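Local coordinates for protein N-acyl-D-glutamate deacylase (Bordetella bronchiseptica, PDB 3GIQ) that probably hydrolyses N-acyl-D-glutamate to D-glutamate and a carboxylate, as a zinc-dependent member of the amidohydrolase family, at residues A[216-221]-A[246-251]; A[280-285]-A[344-349]; A[376-381]-A[444-449]. One frame throughout, in Å; residues are numbered along the deposited sequence.

Interaction 1. Residues A[216-221]-A[246-251]; sequences TSHIRN and VSHHKC. With ZN (zinc ion), chain D; G01 (N-[(R)-hydroxy(methyl)phosphoryl]-D-glutamic acid), chain C.
His218 and His248 meet at a shared zinc ion, the metal that also takes the phosphoryl oxygen OPB of the bound ligand. From CB, which lies 4.0 Å from His248 NE2, the His218 side chain runs with CG anti to the backbone N (chi1 172°), which carries the ring to the metal. Its CG passes His248 CE1 at 3.5 Å, and ND1 binds the zinc at 2.0 Å. His218 CE1 lies 3.1 Å from ligand OPB, which meets the ring edge in plane beside ND1 and CE1; CD2 and NE2 have His248 CE1 over their face. The imidazoles form an edge-to-face pair with planes at 88°, the edge of His248 against the face of His218. His248 NE2 binds the zinc at 2.2 Å, and Cys95 supplies a further ligand. Lys250 NZ bonds to His248 O and, at 2.8 Å, to ligand OXT; its salt bridge to Glu222 gives it a third partner. The backbones are joined by Ser247 N to Ser217 O (2.9 Å). Parallel strands 214-218 and 243-246 thus deliver both histidines from their C-terminal ends, as in amidohydrolase barrels, while Ser217 and Ile219 pack against helix 226-240.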
loop_
_atom_site.group_PDB
_atom_site.type_symbol
_atom_site.label_atom_id
_atom_site.label_comp_id
_atom_site.label_asym_id
_atom_site.label_seq_id
_atom_site.Cartn_x
_atom_site.Cartn_y
_atom_site.Cartn_z
ATOM N N THR A 216 1.265 -3.956 -10.864
ATOM C CA THR A 216 1.133 -2.680 -10.170
ATOM C C THR A 216 2.450 -1.994 -10.482
ATOM O O THR A 216 3.506 -2.631 -10.470
ATOM C CB THR A 216 0.947 -2.858 -8.652
ATOM O OG1 THR A 216 2.116 -3.449 -8.079
ATOM C CG2 THR A 216 -0.263 -3.746 -8.370
ATOM N N SER A 217 2.407 -0.701 -10.769
ATOM C CA SER A 217 3.637 -0.037 -11.142
ATOM C C SER A 217 3.975 1.321 -10.571
ATOM O O SER A 217 3.129 2.208 -10.466
ATOM C CB SER A 217 3.692 0.076 -12.670
ATOM O OG SER A 217 4.843 0.781 -13.102
ATOM N N HIS A 218 5.243 1.448 -10.195
ATOM C CA HIS A 218 5.794 2.712 -9.762
ATOM C C HIS A 218 6.382 3.043 -11.131
ATOM O O HIS A 218 7.385 2.450 -11.545
ATOM C CB HIS A 218 6.907 2.518 -8.739
ATOM C CG HIS A 218 7.643 3.778 -8.412
ATOM N ND1 HIS A 218 8.071 4.085 -7.138
ATOM C CD2 HIS A 218 8.033 4.809 -9.197
ATOM C CE1 HIS A 218 8.692 5.251 -7.154
ATOM N NE2 HIS A 218 8.684 5.712 -8.392
ATOM N N ILE A 219 5.741 3.959 -11.842
ATOM C CA ILE A 219 6.161 4.298 -13.195
ATOM C C ILE A 219 7.569 4.869 -13.354
ATOM O O ILE A 219 8.207 5.275 -12.381
ATOM C CB ILE A 219 5.111 5.207 -13.860
ATOM C CG1 ILE A 219 5.010 6.544 -13.128
ATOM C CG2 ILE A 219 3.758 4.499 -13.834
ATOM C CD1 ILE A 219 3.895 7.434 -13.663
ATOM N N ARG A 220 8.042 4.891 -14.598
ATOM C CA ARG A 220 9.402 5.331 -14.907
ATOM C C ARG A 220 9.807 6.699 -14.377
ATOM O O ARG A 220 10.940 6.878 -13.929
ATOM C CB ARG A 220 9.641 5.263 -16.419
ATOM C CG ARG A 220 11.117 5.322 -16.809
ATOM C CD ARG A 220 11.311 5.001 -18.283
ATOM N NE ARG A 220 10.915 3.631 -18.601
ATOM C CZ ARG A 220 11.660 2.553 -18.366
ATOM N NH1 ARG A 220 12.861 2.670 -17.808
ATOM N NH2 ARG A 220 11.203 1.354 -18.690
ATOM N N ASN A 221 8.898 7.664 -14.427
ATOM C CA ASN A 221 9.206 9.002 -13.937
ATOM C C ASN A 221 7.914 9.678 -13.514
ATOM O O ASN A 221 6.899 9.553 -14.194
ATOM C CB ASN A 221 9.907 9.816 -15.031
ATOM C CG ASN A 221 10.347 11.182 -14.552
ATOM O OD1 ASN A 221 9.578 12.142 -14.586
ATOM N ND2 ASN A 221 11.590 11.275 -14.088
ATOM N N VAL A 246 -1.678 1.984 -11.201
ATOM C CA VAL A 246 -0.632 3.004 -11.179
ATOM C C VAL A 246 -0.434 3.372 -9.707
ATOM O O VAL A 246 -1.281 4.031 -9.097
ATOM C CB VAL A 246 -1.043 4.256 -11.988
ATOM C CG1 VAL A 246 0.048 5.314 -11.911
ATOM C CG2 VAL A 246 -1.295 3.865 -13.438
ATOM N N SER A 247 0.679 2.919 -9.138
ATOM C CA SER A 247 0.987 3.156 -7.731
ATOM C C SER A 247 1.242 4.615 -7.397
ATOM O O SER A 247 1.796 5.356 -8.207
ATOM C CB SER A 247 2.208 2.332 -7.313
ATOM O OG SER A 247 1.992 0.945 -7.521
ATOM N N HIS A 248 0.854 5.002 -6.182
ATOM C CA HIS A 248 1.029 6.364 -5.678
ATOM C C HIS A 248 1.110 7.404 -6.789
ATOM O O HIS A 248 2.109 8.111 -6.927
ATOM C CB HIS A 248 2.278 6.444 -4.782
ATOM C CG HIS A 248 3.511 5.842 -5.388
ATOM N ND1 HIS A 248 4.004 6.220 -6.619
ATOM C CD2 HIS A 248 4.382 4.922 -4.903
ATOM C CE1 HIS A 248 5.125 5.564 -6.866
ATOM N NE2 HIS A 248 5.375 4.769 -5.840
ATOM N N HIS A 249 0.042 7.503 -7.572
ATOM C CA HIS A 249 0.019 8.448 -8.683
ATOM C C HIS A 249 0.181 9.875 -8.187
ATOM O O HIS A 249 -0.474 10.296 -7.232
ATOM C CB HIS A 249 -1.271 8.306 -9.489
ATOM C CG HIS A 249 -1.237 9.039 -10.793
ATOM N ND1 HIS A 249 -0.110 9.084 -11.587
ATOM C CD2 HIS A 249 -2.185 9.753 -11.442
ATOM C CE1 HIS A 249 -0.365 9.798 -12.668
ATOM N NE2 HIS A 249 -1.618 10.215 -12.606
ATOM N N LYS A 250 1.051 10.622 -8.858
ATOM C CA LYS A 250 1.348 11.989 -8.457
ATOM C C LYS A 250 2.055 12.733 -9.580
ATOM O O LYS A 250 2.416 12.145 -10.598
ATOM C CB LYS A 250 2.297 11.957 -7.262
ATOM C CG LYS A 250 3.673 11.397 -7.650
ATOM C CD LYS A 250 4.710 11.473 -6.533
ATOM C CE LYS A 250 4.482 10.412 -5.473
ATOM N NZ LYS A 250 4.574 9.029 -6.032
ATOM N N CYS A 251 2.259 14.031 -9.368
ATOM C CA CYS A 251 2.985 14.878 -10.305
ATOM C C CYS A 251 3.962 15.679 -9.446
ATOM O O CYS A 251 3.547 16.533 -8.660
ATOM C CB CYS A 251 2.036 15.823 -11.047
ATOM S SG CYS A 251 0.914 14.984 -12.168
HETATM ZN ZN ZN D . 7.129 3.525 -5.511
HETATM C CD G01 C . 9.648 9.775 -5.438
HETATM C CG G01 C . 8.410 8.941 -5.108
HETATM C CB G01 C . 8.738 7.937 -3.994
HETATM C CA G01 C . 7.625 7.000 -3.449
HETATM C C G01 C . 6.514 7.865 -2.812
HETATM C C6 G01 C . 9.211 3.607 -1.697
HETATM P P G01 C . 8.104 4.403 -2.849
HETATM O OPA G01 C . 6.648 3.835 -2.567
HETATM O OPB G01 C . 8.532 4.097 -4.236
HETATM N N G01 C . 8.088 5.986 -2.462
HETATM O O G01 C . 6.615 8.198 -1.615
HETATM O OXT G01 C . 5.565 8.178 -3.558
HETATM O OE1 G01 C . 9.958 10.677 -4.626
HETATM O OE2 G01 C . 10.253 9.479 -6.482
HETATM O O HOH W 1 3.554 -1.244 -6.805
HETATM O O HOH W 2 3.903 5.434 -10.026
#

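Interaction 2. Residues A[280-285]-A[344-349]; sequences DIYPYP and FAMDED. With G01 (N-[(R)-hydroxy(methyl)phosphoryl]-D-glutamic acid), chain C.
Pro285 O is gripped by two successive backbone amides, Met346 N at 3.1 Å and, more weakly, Ala345 N at 3.4 Å. The stronger donor reaches it with an N-H...O angle of 152°. Around this oxygen the Met346 side chain folds back: CB lies 3.5 Å from Pro285 O, and bends at chi2 (94°) and chi3 turn the thioether toward the other segment. SD stays beside Pro285 O, and the methyl CE ends 3.5 Å from Tyr282 OH, the two side chains crossing at about a right angle. The Glu348 side chain, bent at chi2, crosses the proline ring obliquely. Its carboxylate oxygen OE2 lies 3.3 Å from Pro285 CD, whereas OE1 is hydrogen-bonded to Tyr388. Just before it, Asp347 is the N-cap of helix 348-356, its OD1 accepting from Asp349 N at 2.8 Å from above the carboxylate plane. Pro283 is the centre of an inverse gamma turn. The hydroxyl of Tyr282 donates to ligand OXT at 2.7 Å, with OXT at the ring edge in plane, and Arg376 makes a cation-pi contact with the same ring. The Pro285-Met346 bond joins the loop after strand 277-281 to the segment leading into helix 348-356, and Tyr282, on that loop, is consistent with a substrate-carboxylate pocket of an amidohydrolase barrel, here holding a D-glutamate analogue.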
loop_
_atom_site.group_PDB
_atom_site.type_symbol
_atom_site.label_atom_id
_atom_site.label_comp_id
_atom_site.label_asym_id
_atom_site.label_seq_id
_atom_site.Cartn_x
_atom_site.Cartn_y
_atom_site.Cartn_z
ATOM N N ASP A 280 -3.768 4.474 -6.902
ATOM C CA ASP A 280 -3.869 4.748 -5.482
ATOM C C ASP A 280 -3.001 5.936 -5.115
ATOM O O ASP A 280 -2.096 6.315 -5.861
ATOM C CB ASP A 280 -3.478 3.513 -4.647
ATOM C CG ASP A 280 -2.093 2.978 -4.985
ATOM O OD1 ASP A 280 -1.086 3.611 -4.600
ATOM O OD2 ASP A 280 -2.014 1.914 -5.642
ATOM N N ILE A 281 -3.311 6.541 -3.976
ATOM C CA ILE A 281 -2.558 7.681 -3.476
ATOM C C ILE A 281 -2.551 7.642 -1.961
ATOM O O ILE A 281 -3.337 6.918 -1.345
ATOM C CB ILE A 281 -3.201 9.048 -3.895
ATOM C CG1 ILE A 281 -4.641 9.163 -3.369
ATOM C CG2 ILE A 281 -3.199 9.190 -5.403
ATOM C CD1 ILE A 281 -4.771 9.685 -1.938
ATOM N N TYR A 282 -1.628 8.397 -1.374
ATOM C CA TYR A 282 -1.577 8.574 0.068
ATOM C C TYR A 282 -1.919 10.065 0.117
ATOM O O TYR A 282 -1.525 10.829 -0.769
ATOM C CB TYR A 282 -0.190 8.259 0.645
ATOM C CG TYR A 282 0.979 8.777 -0.149
ATOM C CD1 TYR A 282 1.413 10.099 -0.014
ATOM C CD2 TYR A 282 1.674 7.937 -1.017
ATOM C CE1 TYR A 282 2.515 10.566 -0.721
ATOM C CE2 TYR A 282 2.776 8.394 -1.733
ATOM C CZ TYR A 282 3.191 9.708 -1.578
ATOM O OH TYR A 282 4.283 10.161 -2.274
ATOM N N PRO A 283 -2.677 10.495 1.133
ATOM C CA PRO A 283 -3.100 11.894 1.277
ATOM C C PRO A 283 -2.092 12.937 1.763
ATOM O O PRO A 283 -2.362 13.651 2.726
ATOM C CB PRO A 283 -4.300 11.772 2.205
ATOM C CG PRO A 283 -3.844 10.699 3.154
ATOM C CD PRO A 283 -3.200 9.667 2.236
ATOM N N TYR A 284 -0.953 13.041 1.081
ATOM C CA TYR A 284 0.089 14.002 1.455
ATOM C C TYR A 284 0.819 14.527 0.220
ATOM O O TYR A 284 0.933 13.822 -0.788
ATOM C CB TYR A 284 1.116 13.341 2.373
ATOM C CG TYR A 284 0.545 12.705 3.618
ATOM C CD1 TYR A 284 0.581 13.367 4.852
ATOM C CD2 TYR A 284 0.006 11.423 3.575
ATOM C CE1 TYR A 284 0.097 12.750 6.011
ATOM C CE2 TYR A 284 -0.480 10.803 4.717
ATOM C CZ TYR A 284 -0.431 11.465 5.931
ATOM O OH TYR A 284 -0.892 10.820 7.059
ATOM N N PRO A 285 1.330 15.772 0.288
ATOM C CA PRO A 285 2.054 16.420 -0.810
ATOM C C PRO A 285 3.565 16.195 -0.756
ATOM O O PRO A 285 4.327 16.880 -1.431
ATOM C CB PRO A 285 1.688 17.885 -0.633
ATOM C CG PRO A 285 1.718 18.018 0.859
ATOM C CD PRO A 285 1.018 16.752 1.347
ATOM N N PHE A 344 9.129 17.164 -0.451
ATOM C CA PHE A 344 7.915 17.969 -0.557
ATOM C C PHE A 344 7.895 18.569 -1.959
ATOM O O PHE A 344 8.423 19.659 -2.194
ATOM C CB PHE A 344 7.939 19.055 0.521
ATOM C CG PHE A 344 8.013 18.500 1.918
ATOM C CD1 PHE A 344 6.884 17.949 2.523
ATOM C CD2 PHE A 344 9.220 18.475 2.610
ATOM C CE1 PHE A 344 6.957 17.381 3.790
ATOM C CE2 PHE A 344 9.302 17.904 3.886
ATOM C CZ PHE A 344 8.169 17.358 4.472
ATOM N N ALA A 345 7.274 17.852 -2.894
ATOM C CA ALA A 345 7.258 18.295 -4.280
ATOM C C ALA A 345 5.925 18.196 -5.010
ATOM O O ALA A 345 5.880 18.351 -6.232
ATOM C CB ALA A 345 8.320 17.523 -5.058
ATOM N N MET A 346 4.844 17.938 -4.287
ATOM C CA MET A 346 3.541 17.844 -4.933
ATOM C C MET A 346 2.588 18.957 -4.506
ATOM O O MET A 346 2.818 19.646 -3.509
ATOM C CB MET A 346 2.896 16.485 -4.646
ATOM C CG MET A 346 3.641 15.296 -5.240
ATOM S SD MET A 346 4.812 14.528 -4.100
ATOM C CE MET A 346 3.709 13.463 -3.173
ATOM N N ASP A 347 1.527 19.129 -5.292
ATOM C CA ASP A 347 0.481 20.120 -5.042
ATOM C C ASP A 347 -0.650 19.361 -4.349
ATOM O O ASP A 347 -1.294 18.512 -4.964
ATOM C CB ASP A 347 -0.020 20.688 -6.372
ATOM C CG ASP A 347 -1.178 21.669 -6.203
ATOM O OD1 ASP A 347 -1.736 21.778 -5.090
ATOM O OD2 ASP A 347 -1.536 22.327 -7.200
ATOM N N GLU A 348 -0.883 19.654 -3.072
ATOM C CA GLU A 348 -1.927 18.963 -2.319
ATOM C C GLU A 348 -3.308 19.065 -2.965
ATOM O O GLU A 348 -4.142 18.168 -2.793
ATOM C CB GLU A 348 -1.985 19.491 -0.882
ATOM C CG GLU A 348 -3.059 18.844 -0.012
ATOM C CD GLU A 348 -2.801 17.374 0.284
ATOM O OE1 GLU A 348 -3.542 16.797 1.108
ATOM O OE2 GLU A 348 -1.866 16.791 -0.302
ATOM N N ASP A 349 -3.567 20.145 -3.698
ATOM C CA ASP A 349 -4.868 20.271 -4.353
ATOM C C ASP A 349 -4.971 19.224 -5.448
ATOM O O ASP A 349 -6.049 18.687 -5.709
ATOM C CB ASP A 349 -5.059 21.658 -4.967
ATOM C CG ASP A 349 -5.214 22.741 -3.921
ATOM O OD1 ASP A 349 -5.851 22.476 -2.878
ATOM O OD2 ASP A 349 -4.708 23.857 -4.152
HETATM C CD G01 C . 9.648 9.775 -5.438
HETATM C CG G01 C . 8.410 8.941 -5.108
HETATM C CB G01 C . 8.738 7.937 -3.994
HETATM C CA G01 C . 7.625 7.000 -3.449
HETATM C C G01 C . 6.514 7.865 -2.812
HETATM C C6 G01 C . 9.211 3.607 -1.697
HETATM P P G01 C . 8.104 4.403 -2.849
HETATM O OPA G01 C . 6.648 3.835 -2.567
HETATM O OPB G01 C . 8.532 4.097 -4.236
HETATM N N G01 C . 8.088 5.986 -2.462
HETATM O O G01 C . 6.615 8.198 -1.615
HETATM O OXT G01 C . 5.565 8.178 -3.558
HETATM O OE1 G01 C . 9.958 10.677 -4.626
HETATM O OE2 G01 C . 10.253 9.479 -6.482
#

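Interaction 3. Residues A[376-381]-A[444-449]; sequences RLWGSF and EPTLAS. With G01 (N-[(R)-hydroxy(methyl)phosphoryl]-D-glutamic acid), chain C.
Trp378 packs its indole against the segment 444-449, and this is the tight part of the contact. Thr446 CA makes a CH-pi contact with the five-membered ring, 3.7 Å from its centroid and 16° off the ring normal. Thr446 O, 3.5 Å from Trp378 CD2, sits over the same indole, so the backbone of Thr446 lies over one face, with its CB near NE1. With CG anti to the carbonyl carbon (chi1 -74°), the Trp378 ring is set along the type I turn from Glu444 to Leu447. Its CD1 comes within 3.4 Å of Pro445 O, a buried carbonyl that finds no partner. Toward Ala448, which is exposed to solvent, the fit slackens: Trp378 CZ3 and Ala448 CB are 4.2 Å apart. On this looser side a water joins the segments, donating to Trp378 O at 2.7 Å and accepting from Ser449 N at 2.9 Å. Ser449 OG is hydrogen-bonded to Thr382. Arg376, whose side chain starts away from the segment, extends to the ligand, where NH1 donates to carboxylate oxygen O at 2.7 Å. The first turn of helix 376-391 lies between the ligand and the loop preceding strand 452-457, with Trp378 also touching helix 80-83.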
loop_
_atom_site.group_PDB
_atom_site.type_symbol
_atom_site.label_atom_id
_atom_site.label_comp_id
_atom_site.label_asym_id
_atom_site.label_seq_id
_atom_site.Cartn_x
_atom_site.Cartn_y
_atom_site.Cartn_z
ATOM N N ARG A 376 2.527 9.261 6.861
ATOM C CA ARG A 376 1.544 8.443 6.153
ATOM C C ARG A 376 1.543 7.022 6.705
ATOM O O ARG A 376 0.565 6.289 6.564
ATOM C CB ARG A 376 1.859 8.415 4.656
ATOM C CG ARG A 376 3.153 7.702 4.308
ATOM C CD ARG A 376 3.570 8.012 2.883
ATOM N NE ARG A 376 4.734 7.237 2.468
ATOM C CZ ARG A 376 5.460 7.512 1.389
ATOM N NH1 ARG A 376 5.146 8.547 0.619
ATOM N NH2 ARG A 376 6.486 6.742 1.068
ATOM N N LEU A 377 2.648 6.638 7.336
ATOM C CA LEU A 377 2.773 5.309 7.924
ATOM C C LEU A 377 1.681 5.073 8.964
ATOM O O LEU A 377 1.128 3.973 9.066
ATOM C CB LEU A 377 4.144 5.163 8.592
ATOM C CG LEU A 377 4.440 3.858 9.347
ATOM C CD1 LEU A 377 4.443 2.683 8.379
ATOM C CD2 LEU A 377 5.789 3.976 10.039
ATOM N N TRP A 378 1.369 6.116 9.726
ATOM C CA TRP A 378 0.368 6.025 10.782
ATOM C C TRP A 378 -0.949 6.768 10.559
ATOM O O TRP A 378 -1.931 6.489 11.246
ATOM C CB TRP A 378 0.958 6.531 12.106
ATOM C CG TRP A 378 1.930 5.595 12.778
ATOM C CD1 TRP A 378 3.247 5.402 12.463
ATOM C CD2 TRP A 378 1.652 4.738 13.889
ATOM N NE1 TRP A 378 3.808 4.474 13.317
ATOM C CE2 TRP A 378 2.848 4.051 14.200
ATOM C CE3 TRP A 378 0.505 4.482 14.655
ATOM C CZ2 TRP A 378 2.928 3.124 15.244
ATOM C CZ3 TRP A 378 0.587 3.561 15.694
ATOM C CH2 TRP A 378 1.793 2.893 15.978
ATOM N N GLY A 379 -0.992 7.708 9.621
ATOM C CA GLY A 379 -2.226 8.459 9.454
ATOM C C GLY A 379 -2.949 8.518 8.122
ATOM O O GLY A 379 -3.927 9.251 8.006
ATOM N N SER A 380 -2.512 7.750 7.132
ATOM C CA SER A 380 -3.151 7.790 5.817
ATOM C C SER A 380 -4.669 7.618 5.758
ATOM O O SER A 380 -5.374 8.506 5.281
ATOM C CB SER A 380 -2.507 6.761 4.881
ATOM O OG SER A 380 -1.189 7.150 4.528
ATOM N N PHE A 381 -5.181 6.486 6.229
ATOM C CA PHE A 381 -6.620 6.242 6.145
ATOM C C PHE A 381 -7.487 7.168 6.982
ATOM O O PHE A 381 -8.557 7.579 6.538
ATOM C CB PHE A 381 -6.916 4.776 6.465
ATOM C CG PHE A 381 -6.519 3.840 5.362
ATOM C CD1 PHE A 381 -7.466 3.363 4.464
ATOM C CD2 PHE A 381 -5.182 3.502 5.169
ATOM C CE1 PHE A 381 -7.091 2.564 3.385
ATOM C CE2 PHE A 381 -4.793 2.704 4.092
ATOM C CZ PHE A 381 -5.753 2.236 3.197
ATOM N N GLU A 444 6.182 14.545 14.477
ATOM C CA GLU A 444 5.855 13.371 15.281
ATOM C C GLU A 444 5.038 12.439 14.394
ATOM O O GLU A 444 3.818 12.356 14.518
ATOM C CB GLU A 444 5.039 13.781 16.510
ATOM C CG GLU A 444 5.844 14.535 17.558
ATOM C CD GLU A 444 4.994 14.968 18.737
ATOM O OE1 GLU A 444 4.238 15.951 18.597
ATOM O OE2 GLU A 444 5.076 14.315 19.797
ATOM N N PRO A 445 5.716 11.717 13.489
ATOM C CA PRO A 445 5.104 10.781 12.542
ATOM C C PRO A 445 4.544 9.459 13.045
ATOM O O PRO A 445 3.958 8.712 12.262
ATOM C CB PRO A 445 6.210 10.578 11.514
ATOM C CG PRO A 445 7.437 10.604 12.370
ATOM C CD PRO A 445 7.174 11.790 13.276
ATOM N N THR A 446 4.705 9.152 14.328
ATOM C CA THR A 446 4.180 7.888 14.835
ATOM C C THR A 446 2.986 8.036 15.773
ATOM O O THR A 446 2.554 7.058 16.379
ATOM C CB THR A 446 5.265 7.067 15.566
ATOM O OG1 THR A 446 5.684 7.765 16.747
ATOM C CG2 THR A 446 6.462 6.839 14.654
ATOM N N LEU A 447 2.455 9.248 15.900
ATOM C CA LEU A 447 1.302 9.458 16.776
ATOM C C LEU A 447 0.112 8.695 16.196
ATOM O O LEU A 447 -0.141 8.758 14.993
ATOM C CB LEU A 447 0.974 10.949 16.878
ATOM C CG LEU A 447 2.062 11.842 17.490
ATOM C CD1 LEU A 447 1.605 13.295 17.463
ATOM C CD2 LEU A 447 2.357 11.398 18.917
ATOM N N ALA A 448 -0.607 7.972 17.050
ATOM C CA ALA A 448 -1.758 7.187 16.606
ATOM C C ALA A 448 -3.005 8.026 16.343
ATOM O O ALA A 448 -3.198 9.095 16.928
ATOM C CB ALA A 448 -2.073 6.095 17.625
ATOM N N SER A 449 -3.847 7.525 15.450
ATOM C CA SER A 449 -5.083 8.194 15.082
ATOM C C SER A 449 -6.063 8.210 16.245
ATOM O O SER A 449 -5.880 7.502 17.237
ATOM C CB SER A 449 -5.737 7.458 13.909
ATOM O OG SER A 449 -4.837 7.314 12.828
HETATM C CD G01 C . 9.648 9.775 -5.438
HETATM C CG G01 C . 8.410 8.941 -5.108
HETATM C CB G01 C . 8.738 7.937 -3.994
HETATM C CA G01 C . 7.625 7.000 -3.449
HETATM C C G01 C . 6.514 7.865 -2.812
HETATM C C6 G01 C . 9.211 3.607 -1.697
HETATM P P G01 C . 8.104 4.403 -2.849
HETATM O OPA G01 C . 6.648 3.835 -2.567
HETATM O OPB G01 C . 8.532 4.097 -4.236
HETATM N N G01 C . 8.088 5.986 -2.462
HETATM O O G01 C . 6.615 8.198 -1.615
HETATM O OXT G01 C . 5.565 8.178 -3.558
HETATM O OE1 G01 C . 9.958 10.677 -4.626
HETATM O OE2 G01 C . 10.253 9.479 -6.482
HETATM O O HOH W 3 -2.920 5.501 13.584
#

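Overall arrangement
Along the chain the three contacts come in series, and all reach the same bound ligand. Interactions 1 and 2, with centres about 13 Å apart, meet directly: Asp280 OD1 lies 2.9 Å from His248 N, a probable hydrogen bond, and strands 243-246 and 277-281 are parallel neighbours. Interaction 3 lies about 15 Å from interaction 2, centre to centre, and touches it where Tyr284 and Pro283 pack on helix 376-391. Interactions 1 and 3 are about 22 Å apart between centres and do not touch, but both contact the ligand. Interaction 1 supplies two of the zinc ligands, with Cys95 a further one, while Lys250, Tyr282 and Arg376, one from each contact, converge on the alpha-carboxylate, consistent with recognition of D-glutamate.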